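Local coordinates for protein acetate CoA-transferase subunit beta (Escherichia coli DH5[alpha], PDB 5DBN) that transfers coenzyme A from acetyl-CoA to acetoacetate and other short-chain carboxylates through a covalent enzyme-CoA intermediate, as the beta subunit of acetate CoA-transferase, at residues Gly18-Leu23 with Gly91-Cys96; Gln44-Phe49 with Val63-Gln68; Met139-Lys144 with Thr169-Phe174. One frame throughout, in Å; residues are numbered along the deposited sequence.

The three contacts show how a single mixed sheet changes its chemistry from place to place. Contact 1 is the buried one: two parallel strands of the sheet join by backbone bonds, with a carboxylate starting the pairing. Contact 2 begins at the neighbouring strand 42-45 and touches contact 1 through V21 and N22; partly buried, it ties the predicted active-site loop to a turn by an asparagine, a serine and a water. Contact 3, also partly buried, lies on the other side of the chain's centre, about 23 Å from contact 1 centre to centre. There a loop meets a hairpin of the same sheet through histidine, threonine and glutamate.

Contact 1 (Gly18-Leu23 with Gly91-Cys96); sequences GDIVNL and GHIDAC. With PO4 (phosphate ion), chain L.
D94 meets I20 because its CG stands beside its own backbone N, opposite the carbonyl carbon (chi1 -64°), which directs the carboxylate at the start of the other strand. OD2 takes the N-H of I20 on its anti lone pair, at 2.8 Å between I20 N and D94 OD2 and almost straight (174°). A side chain thus does what a main-chain carbonyl would do further along, and regular pairing follows at once. I20 O receives A95 N at 3.3 Å and, more weakly, D94 N, while N22 N donates to A95 O at 3.0 Å in the carbonyl plane. V21 pairs with A95 and N22 with C96, all parallel.

The carboxylates of D19 and D94 lie stacked with their planes 22° apart. With D19 OD1 4.3 Å from D94 OD2, each would be expected to make the other somewhat harder to ionise; the N-H of I20 probably offsets this for D94. I20 and I93 cross at about a right angle, CG2 of I20 meeting CD1 of I93 at 3.7 Å. At the margin, the edge of the H92 ring is turned to a phosphate ion, probably from the crystallisation liquor, with ND1 3.1 Å from its O3; NE2 bonds to the backbone of a neighbouring subunit.

N22 directs its ND2 to Q44 and to E46, the predicted active-site residue. Strand 20-23 runs between strands 42-45 and 95-98 of the parallel part of the sheet, and G91 closes helix 81-89 in a Schellman motif a few residues before strand 95-98 begins.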
loop_
_atom_site.group_PDB
_atom_site.type_symbol
_atom_site.label_atom_id
_atom_site.label_comp_id
_atom_site.label_asym_id
_atom_site.label_seq_id
_atom_site.Cartn_x
_atom_site.Cartn_y
_atom_site.Cartn_z
ATOM N N GLY B 18 -11.044 22.448 -11.024
ATOM C CA GLY B 18 -10.993 21.480 -9.941
ATOM C C GLY B 18 -10.319 20.168 -10.303
ATOM O O GLY B 18 -10.223 19.268 -9.468
ATOM N N ASP B 19 -9.843 20.057 -11.540
ATOM C CA ASP B 19 -9.190 18.837 -12.011
ATOM C C ASP B 19 -7.869 18.555 -11.300
ATOM O O ASP B 19 -7.118 19.474 -10.972
ATOM C CB ASP B 19 -8.930 18.922 -13.518
ATOM C CG ASP B 19 -10.125 18.497 -14.350
ATOM O OD1 ASP B 19 -11.229 18.328 -13.789
ATOM O OD2 ASP B 19 -9.955 18.344 -15.578
ATOM N N ILE B 20 -7.609 17.273 -11.052
ATOM C CA ILE B 20 -6.293 16.815 -10.621
ATOM C C ILE B 20 -5.495 16.477 -11.870
ATOM O O ILE B 20 -5.860 15.569 -12.619
ATOM C CB ILE B 20 -6.377 15.587 -9.692
ATOM C CG1 ILE B 20 -7.352 15.848 -8.545
ATOM C CG2 ILE B 20 -4.997 15.227 -9.154
ATOM C CD1 ILE B 20 -7.002 17.049 -7.686
ATOM N N VAL B 21 -4.409 17.212 -12.091
ATOM C CA VAL B 21 -3.669 17.138 -13.349
ATOM C C VAL B 21 -2.218 16.711 -13.148
ATOM O O VAL B 21 -1.586 17.079 -12.159
ATOM C CB VAL B 21 -3.695 18.503 -14.077
ATOM C CG1 VAL B 21 -2.945 18.431 -15.407
ATOM C CG2 VAL B 21 -5.134 18.956 -14.302
ATOM N N ASN B 22 -1.701 15.931 -14.093
ATOM C CA ASN B 22 -0.273 15.627 -14.149
ATOM C C ASN B 22 0.360 16.114 -15.449
ATOM O O ASN B 22 -0.088 15.758 -16.535
ATOM C CB ASN B 22 -0.026 14.128 -14.000
ATOM C CG ASN B 22 1.448 13.798 -13.882
ATOM O OD1 ASN B 22 2.166 13.746 -14.880
ATOM N ND2 ASN B 22 1.908 13.584 -12.658
ATOM N N LEU B 23 1.413 16.914 -15.321
ATOM C CA LEU B 23 2.125 17.464 -16.471
ATOM C C LEU B 23 3.517 16.849 -16.613
ATOM O O LEU B 23 4.367 16.999 -15.733
ATOM C CB LEU B 23 2.245 18.984 -16.345
ATOM C CG LEU B 23 0.943 19.785 -16.289
ATOM C CD1 LEU B 23 1.254 21.263 -16.124
ATOM C CD2 LEU B 23 0.080 19.544 -17.528
ATOM N N GLY B 91 -6.885 6.027 -11.019
ATOM C CA GLY B 91 -7.852 6.857 -11.716
ATOM C C GLY B 91 -8.222 8.110 -10.948
ATOM O O GLY B 91 -9.305 8.660 -11.134
ATOM N N HIS B 92 -7.318 8.558 -10.083
ATOM C CA HIS B 92 -7.540 9.760 -9.289
ATOM C C HIS B 92 -6.929 10.981 -9.967
ATOM O O HIS B 92 -7.087 12.107 -9.496
ATOM C CB HIS B 92 -6.955 9.579 -7.888
ATOM C CG HIS B 92 -7.544 8.425 -7.139
ATOM N ND1 HIS B 92 -8.770 8.491 -6.515
ATOM C CD2 HIS B 92 -7.080 7.170 -6.928
ATOM C CE1 HIS B 92 -9.034 7.329 -5.943
ATOM N NE2 HIS B 92 -8.025 6.511 -6.180
ATOM N N ILE B 93 -6.240 10.750 -11.082
ATOM C CA ILE B 93 -5.773 11.827 -11.943
ATOM C C ILE B 93 -6.805 12.044 -13.036
ATOM O O ILE B 93 -7.016 11.174 -13.883
ATOM C CB ILE B 93 -4.401 11.512 -12.578
ATOM C CG1 ILE B 93 -3.362 11.194 -11.499
ATOM C CG2 ILE B 93 -3.928 12.676 -13.444
ATOM C CD1 ILE B 93 -3.078 12.334 -10.539
ATOM N N ASP B 94 -7.453 13.203 -13.009
ATOM C CA ASP B 94 -8.494 13.514 -13.977
ATOM C C ASP B 94 -7.907 13.645 -15.379
ATOM O O ASP B 94 -8.540 13.264 -16.363
ATOM C CB ASP B 94 -9.227 14.800 -13.583
ATOM C CG ASP B 94 -9.980 14.667 -12.268
ATOM O OD1 ASP B 94 -11.008 13.959 -12.238
ATOM O OD2 ASP B 94 -9.548 15.276 -11.267
ATOM N N ALA B 95 -6.690 14.171 -15.465
ATOM C CA ALA B 95 -6.048 14.377 -16.756
ATOM C C ALA B 95 -4.532 14.382 -16.644
ATOM O O ALA B 95 -3.974 14.969 -15.721
ATOM C CB ALA B 95 -6.522 15.679 -17.368
ATOM N N CYS B 96 -3.872 13.713 -17.584
ATOM C CA CYS B 96 -2.423 13.825 -17.723
ATOM C C CYS B 96 -2.107 14.384 -19.098
ATOM O O CYS B 96 -2.727 14.004 -20.094
ATOM C CB CYS B 96 -1.722 12.479 -17.515
ATOM S SG CYS B 96 -2.037 11.248 -18.794
HETATM P P PO4 L . -12.197 10.482 -6.549
HETATM O O1 PO4 L . -13.017 11.531 -7.261
HETATM O O2 PO4 L . -12.675 10.343 -5.123
HETATM O O3 PO4 L . -10.743 10.891 -6.553
HETATM O O4 PO4 L . -12.349 9.160 -7.263
#

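Contact 2 (Gln44-Phe49 with Val63-Gln68); sequences QSENGF and VNAGGQ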
loop_
_atom_site.group_PDB
_atom_site.type_symbol
_atom_site.label_atom_id
_atom_site.label_comp_id
_atom_site.label_asym_id
_atom_site.label_seq_id
_atom_site.Cartn_x
_atom_site.Cartn_y
_atom_site.Cartn_z
ATOM N N GLN B 44 -0.163 17.253 -9.645
ATOM C CA GLN B 44 0.397 16.097 -8.958
ATOM C C GLN B 44 1.807 15.836 -9.473
ATOM O O GLN B 44 2.049 15.859 -10.681
ATOM C CB GLN B 44 -0.499 14.869 -9.173
ATOM C CG GLN B 44 -0.226 13.699 -8.230
ATOM C CD GLN B 44 0.816 12.725 -8.757
ATOM O OE1 GLN B 44 1.420 12.941 -9.809
ATOM N NE2 GLN B 44 1.026 11.638 -8.023
ATOM N N SER B 45 2.734 15.595 -8.551
ATOM C CA SER B 45 4.122 15.309 -8.901
ATOM C C SER B 45 4.432 13.848 -8.578
ATOM O O SER B 45 4.204 13.395 -7.455
ATOM C CB SER B 45 5.067 16.254 -8.152
ATOM O OG SER B 45 6.333 16.332 -8.789
ATOM N N GLU B 46 4.933 13.120 -9.573
ATOM C CA GLU B 46 5.148 11.674 -9.462
ATOM C C GLU B 46 5.999 11.293 -8.256
ATOM O O GLU B 46 5.760 10.268 -7.616
ATOM C CB GLU B 46 5.813 11.131 -10.731
ATOM C CG GLU B 46 5.017 11.338 -12.003
ATOM C CD GLU B 46 5.373 12.629 -12.714
ATOM O OE1 GLU B 46 5.060 13.712 -12.175
ATOM O OE2 GLU B 46 5.972 12.557 -13.810
ATOM N N ASN B 47 6.997 12.119 -7.953
ATOM C CA ASN B 47 7.918 11.832 -6.857
ATOM C C ASN B 47 7.247 11.905 -5.482
ATOM O O ASN B 47 7.881 11.620 -4.465
ATOM C CB ASN B 47 9.127 12.775 -6.920
ATOM C CG ASN B 47 8.736 14.224 -7.108
ATOM O OD1 ASN B 47 7.697 14.528 -7.693
ATOM N ND2 ASN B 47 9.584 15.131 -6.635
ATOM N N GLY B 48 5.971 12.287 -5.456
ATOM C CA GLY B 48 5.125 12.036 -4.300
ATOM C C GLY B 48 4.543 13.231 -3.570
ATOM O O GLY B 48 4.724 13.360 -2.361
ATOM N N PHE B 49 3.834 14.101 -4.284
ATOM C CA PHE B 49 3.038 15.130 -3.618
ATOM C C PHE B 49 2.003 15.786 -4.529
ATOM O O PHE B 49 2.122 15.762 -5.755
ATOM C CB PHE B 49 3.950 16.200 -3.002
ATOM C CG PHE B 49 4.844 16.900 -3.986
ATOM C CD1 PHE B 49 6.083 16.375 -4.310
ATOM C CD2 PHE B 49 4.466 18.106 -4.550
ATOM C CE1 PHE B 49 6.915 17.024 -5.200
ATOM C CE2 PHE B 49 5.295 18.761 -5.439
ATOM C CZ PHE B 49 6.522 18.221 -5.763
ATOM N N VAL B 63 11.650 19.025 -5.186
ATOM C CA VAL B 63 11.920 19.074 -6.618
ATOM C C VAL B 63 10.759 18.468 -7.393
ATOM O O VAL B 63 9.901 17.800 -6.813
ATOM C CB VAL B 63 13.220 18.323 -6.980
ATOM C CG1 VAL B 63 14.418 18.983 -6.318
ATOM C CG2 VAL B 63 13.126 16.856 -6.581
ATOM N N ASN B 64 10.737 18.703 -8.702
ATOM C CA ASN B 64 9.726 18.104 -9.564
ATOM C C ASN B 64 10.166 16.718 -10.031
ATOM O O ASN B 64 11.214 16.225 -9.616
ATOM C CB ASN B 64 9.438 19.009 -10.769
ATOM C CG ASN B 64 10.689 19.363 -11.560
ATOM O OD1 ASN B 64 11.701 18.662 -11.508
ATOM N ND2 ASN B 64 10.617 20.460 -12.307
ATOM N N ALA B 65 9.366 16.097 -10.893
ATOM C CA ALA B 65 9.670 14.758 -11.391
ATOM C C ALA B 65 10.961 14.748 -12.211
ATOM O O ALA B 65 11.549 13.691 -12.443
ATOM C CB ALA B 65 8.509 14.230 -12.219
ATOM N N GLY B 66 11.391 15.925 -12.651
ATOM C CA GLY B 66 12.621 16.064 -13.410
ATOM C C GLY B 66 13.828 16.312 -12.524
ATOM O O GLY B 66 14.952 16.429 -13.012
ATOM N N GLY B 67 13.595 16.390 -11.217
ATOM C CA GLY B 67 14.663 16.596 -10.255
ATOM C C GLY B 67 15.093 18.045 -10.114
ATOM O O GLY B 67 16.072 18.342 -9.427
ATOM N N GLN B 68 14.360 18.951 -10.756
ATOM C CA GLN B 68 14.661 20.376 -10.677
ATOM C C GLN B 68 13.872 21.024 -9.544
ATOM O O GLN B 68 12.754 20.601 -9.245
ATOM C CB GLN B 68 14.345 21.070 -12.004
ATOM C CG GLN B 68 15.141 20.541 -13.188
ATOM C CD GLN B 68 16.642 20.680 -12.994
ATOM O OE1 GLN B 68 17.109 21.572 -12.284
ATOM N NE2 GLN B 68 17.406 19.795 -13.626
HETATM O O HOH W 1 6.747 17.229 -11.421
#
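V63 presents its carbonyl to two side chains of the other segment. The amide of N47 donates through ND2 to V63 O at 2.7 Å; the acceptor lies nearly in the amide plane, but the donor stands well above the carbonyl plane of V63. The same oxygen is met by the rim of F49, whose CE1 is 3.5 Å from V63 O, close to the plane of the ring. CB of S45 covers part of one ring face.

N64 opens a type I turn that runs to G67. Its side chain turns inward to the turn itself, where OD1 accepts Q68 N at 2.8 Å, so the loop is braced from within.

A65 is approached on two sides. Its backbone N donates to a water at 2.9 Å (A65 N to the water oxygen), and that water donates to S45 OG. The hydroxyl in turn donates to N47 OD1. A65 CB rests against the carboxylate of E46, 3.4 Å from E46 OE2, with the glutamate chain bent at chi2 (92°). OE1 of E46 accepts from N22.

N47 reaches across because chi1 of 48° sets CG between the backbone N and the carbonyl carbon. An alanine here would take away both amide ends, and is likely to leave V63 O without this donor and the S45 hydroxyl without its acceptor, though still bonded to the water. Within 44-49, G48 N and F49 N both bond to S45 O, a G1 beta bulge.

With OD1 receiving the serine proton and ND2 giving one to V63, both ends of the amide find partners of the right kind, which would disfavour a flip. The contact is therefore held by directional hydrogen bonds beside the predicted active-site glutamate, and E46 itself adds only van der Waals contact to it.

Contact 3 (Met139-Lys144 with Thr169-Phe174); sequences MEHCAK and TELAVF
M139 and T169 bring the two backbones together, the CA of T169 lying 3.2 Å from M139 O in a CA-H...O contact, where the loop after strand 135-138 passes a beta-hairpin turn. T169 begins that turn, which joins strands 166-168 and 172-177, as an ST turn and ST motif: OG1 accepts from L171 N and from A172 N. A first torsion of 75° places this hydroxyl between the backbone N and the carbonyl carbon, where it can accept both N-H groups of the turn.

The same OG1 sits at the edge of the H141 ring, in its plane, and forms a hydrogen bond with ND1 at 3.2 Å. NE2 of H141 bonds to T199, so the imidazole is held at both nitrogens and its rotation is fixed. L171 closes one face by a CH-pi contact, its CD1 4.1 Å from the H141 ring centroid. E170 bends at chi2 and brings OE1 to the backbone, accepting H141 N at 3.2 Å on the syn lone pair.

E140 touches E170 OE1 through its CA and CB, while its carboxylate pairs with K144 in a salt bridge within its own loop, 3.0 Å from E140 OE1 to K144 NZ. Helix 3-12 packs on E170, while strand 150-151 touches H141, T169 and F174. The last link is between rings: CE1 of H141 lies 4.0 Å from CE2 of F174, at the edge of the phenyl ring and in its plane.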
loop_
_atom_site.group_PDB
_atom_site.type_symbol
_atom_site.label_atom_id
_atom_site.label_comp_id
_atom_site.label_asym_id
_atom_site.label_seq_id
_atom_site.Cartn_x
_atom_site.Cartn_y
_atom_site.Cartn_z
ATOM N N MET B 139 2.029 17.609 -28.707
ATOM C CA MET B 139 3.111 17.245 -29.606
ATOM C C MET B 139 3.150 18.100 -30.869
ATOM O O MET B 139 2.112 18.539 -31.351
ATOM C CB MET B 139 2.906 15.777 -29.982
ATOM C CG MET B 139 4.084 15.051 -30.554
ATOM S SD MET B 139 3.617 13.352 -30.951
ATOM C CE MET B 139 2.531 13.603 -32.355
ATOM N N GLU B 140 4.342 18.326 -31.415
ATOM C CA GLU B 140 4.446 18.955 -32.727
ATOM C C GLU B 140 3.953 17.948 -33.757
ATOM O O GLU B 140 4.063 16.743 -33.542
ATOM C CB GLU B 140 5.876 19.411 -33.027
ATOM C CG GLU B 140 6.371 20.522 -32.108
ATOM C CD GLU B 140 7.782 20.977 -32.437
ATOM O OE1 GLU B 140 8.350 20.494 -33.442
ATOM O OE2 GLU B 140 8.321 21.825 -31.694
ATOM N N HIS B 141 3.400 18.425 -34.865
ATOM C CA HIS B 141 2.797 17.516 -35.832
ATOM C C HIS B 141 3.848 16.613 -36.481
ATOM O O HIS B 141 3.646 15.404 -36.600
ATOM C CB HIS B 141 2.038 18.291 -36.906
ATOM C CG HIS B 141 0.939 17.501 -37.545
ATOM N ND1 HIS B 141 -0.373 17.587 -37.135
ATOM C CD2 HIS B 141 0.961 16.592 -38.548
ATOM C CE1 HIS B 141 -1.115 16.777 -37.868
ATOM N NE2 HIS B 141 -0.330 16.159 -38.732
ATOM N N CYS B 142 4.963 17.208 -36.897
ATOM C CA CYS B 142 6.040 16.471 -37.555
ATOM C C CYS B 142 7.353 16.619 -36.791
ATOM O O CYS B 142 7.537 17.571 -36.031
ATOM C CB CYS B 142 6.218 16.956 -38.995
ATOM S SG CYS B 142 4.756 16.738 -40.027
ATOM N N ALA B 143 8.267 15.678 -37.004
ATOM C CA ALA B 143 9.573 15.720 -36.355
ATOM C C ALA B 143 10.454 16.781 -36.999
ATOM O O ALA B 143 10.076 17.388 -38.001
ATOM C CB ALA B 143 10.243 14.360 -36.427
ATOM N N LYS B 144 11.630 17.002 -36.422
ATOM C CA LYS B 144 12.530 18.042 -36.908
ATOM C C LYS B 144 13.162 17.679 -38.248
ATOM O O LYS B 144 13.618 18.559 -38.978
ATOM C CB LYS B 144 13.626 18.323 -35.875
ATOM C CG LYS B 144 13.101 18.818 -34.534
ATOM C CD LYS B 144 12.288 20.100 -34.683
ATOM C CE LYS B 144 11.855 20.650 -33.334
ATOM N NZ LYS B 144 10.990 21.853 -33.475
ATOM N N THR B 169 -1.832 19.175 -31.625
ATOM C CA THR B 169 -0.667 19.704 -32.324
ATOM C C THR B 169 -0.898 21.165 -32.670
ATOM O O THR B 169 -1.981 21.703 -32.441
ATOM C CB THR B 169 -0.353 18.915 -33.612
ATOM O OG1 THR B 169 -1.306 19.253 -34.628
ATOM C CG2 THR B 169 -0.398 17.414 -33.357
ATOM N N GLU B 170 0.123 21.809 -33.221
ATOM C CA GLU B 170 0.001 23.206 -33.609
ATOM C C GLU B 170 -0.799 23.336 -34.901
ATOM O O GLU B 170 -1.080 24.447 -35.351
ATOM C CB GLU B 170 1.387 23.855 -33.760
ATOM C CG GLU B 170 2.163 23.523 -35.042
ATOM C CD GLU B 170 2.725 22.111 -35.061
ATOM O OE1 GLU B 170 2.475 21.346 -34.106
ATOM O OE2 GLU B 170 3.435 21.773 -36.032
ATOM N N LEU B 171 -1.171 22.201 -35.491
ATOM C CA LEU B 171 -1.930 22.205 -36.735
ATOM C C LEU B 171 -3.383 21.768 -36.533
ATOM O O LEU B 171 -4.277 22.227 -37.246
ATOM C CB LEU B 171 -1.264 21.277 -37.756
ATOM C CG LEU B 171 0.003 21.769 -38.470
ATOM C CD1 LEU B 171 0.493 20.719 -39.457
ATOM C CD2 LEU B 171 -0.170 23.116 -39.154
ATOM N N ALA B 172 -3.625 20.894 -35.558
ATOM C CA ALA B 172 -4.954 20.306 -35.395
ATOM C C ALA B 172 -5.178 19.638 -34.037
ATOM O O ALA B 172 -4.235 19.392 -33.285
ATOM C CB ALA B 172 -5.203 19.297 -36.502
ATOM N N VAL B 173 -6.444 19.344 -33.744
ATOM C CA VAL B 173 -6.820 18.564 -32.569
ATOM C C VAL B 173 -7.552 17.293 -32.989
ATOM O O VAL B 173 -8.561 17.352 -33.691
ATOM C CB VAL B 173 -7.723 19.373 -31.608
ATOM C CG1 VAL B 173 -8.093 18.545 -30.387
ATOM C CG2 VAL B 173 -7.035 20.662 -31.182
ATOM N N PHE B 174 -7.019 16.149 -32.567
ATOM C CA PHE B 174 -7.641 14.850 -32.815
ATOM C C PHE B 174 -8.217 14.272 -31.526
ATOM O O PHE B 174 -7.666 14.485 -30.446
ATOM C CB PHE B 174 -6.632 13.856 -33.398
ATOM C CG PHE B 174 -6.065 14.258 -34.731
ATOM C CD1 PHE B 174 -6.748 13.976 -35.904
ATOM C CD2 PHE B 174 -4.837 14.893 -34.814
ATOM C CE1 PHE B 174 -6.221 14.330 -37.129
ATOM C CE2 PHE B 174 -4.307 15.250 -36.037
ATOM C CZ PHE B 174 -5.000 14.971 -37.195
#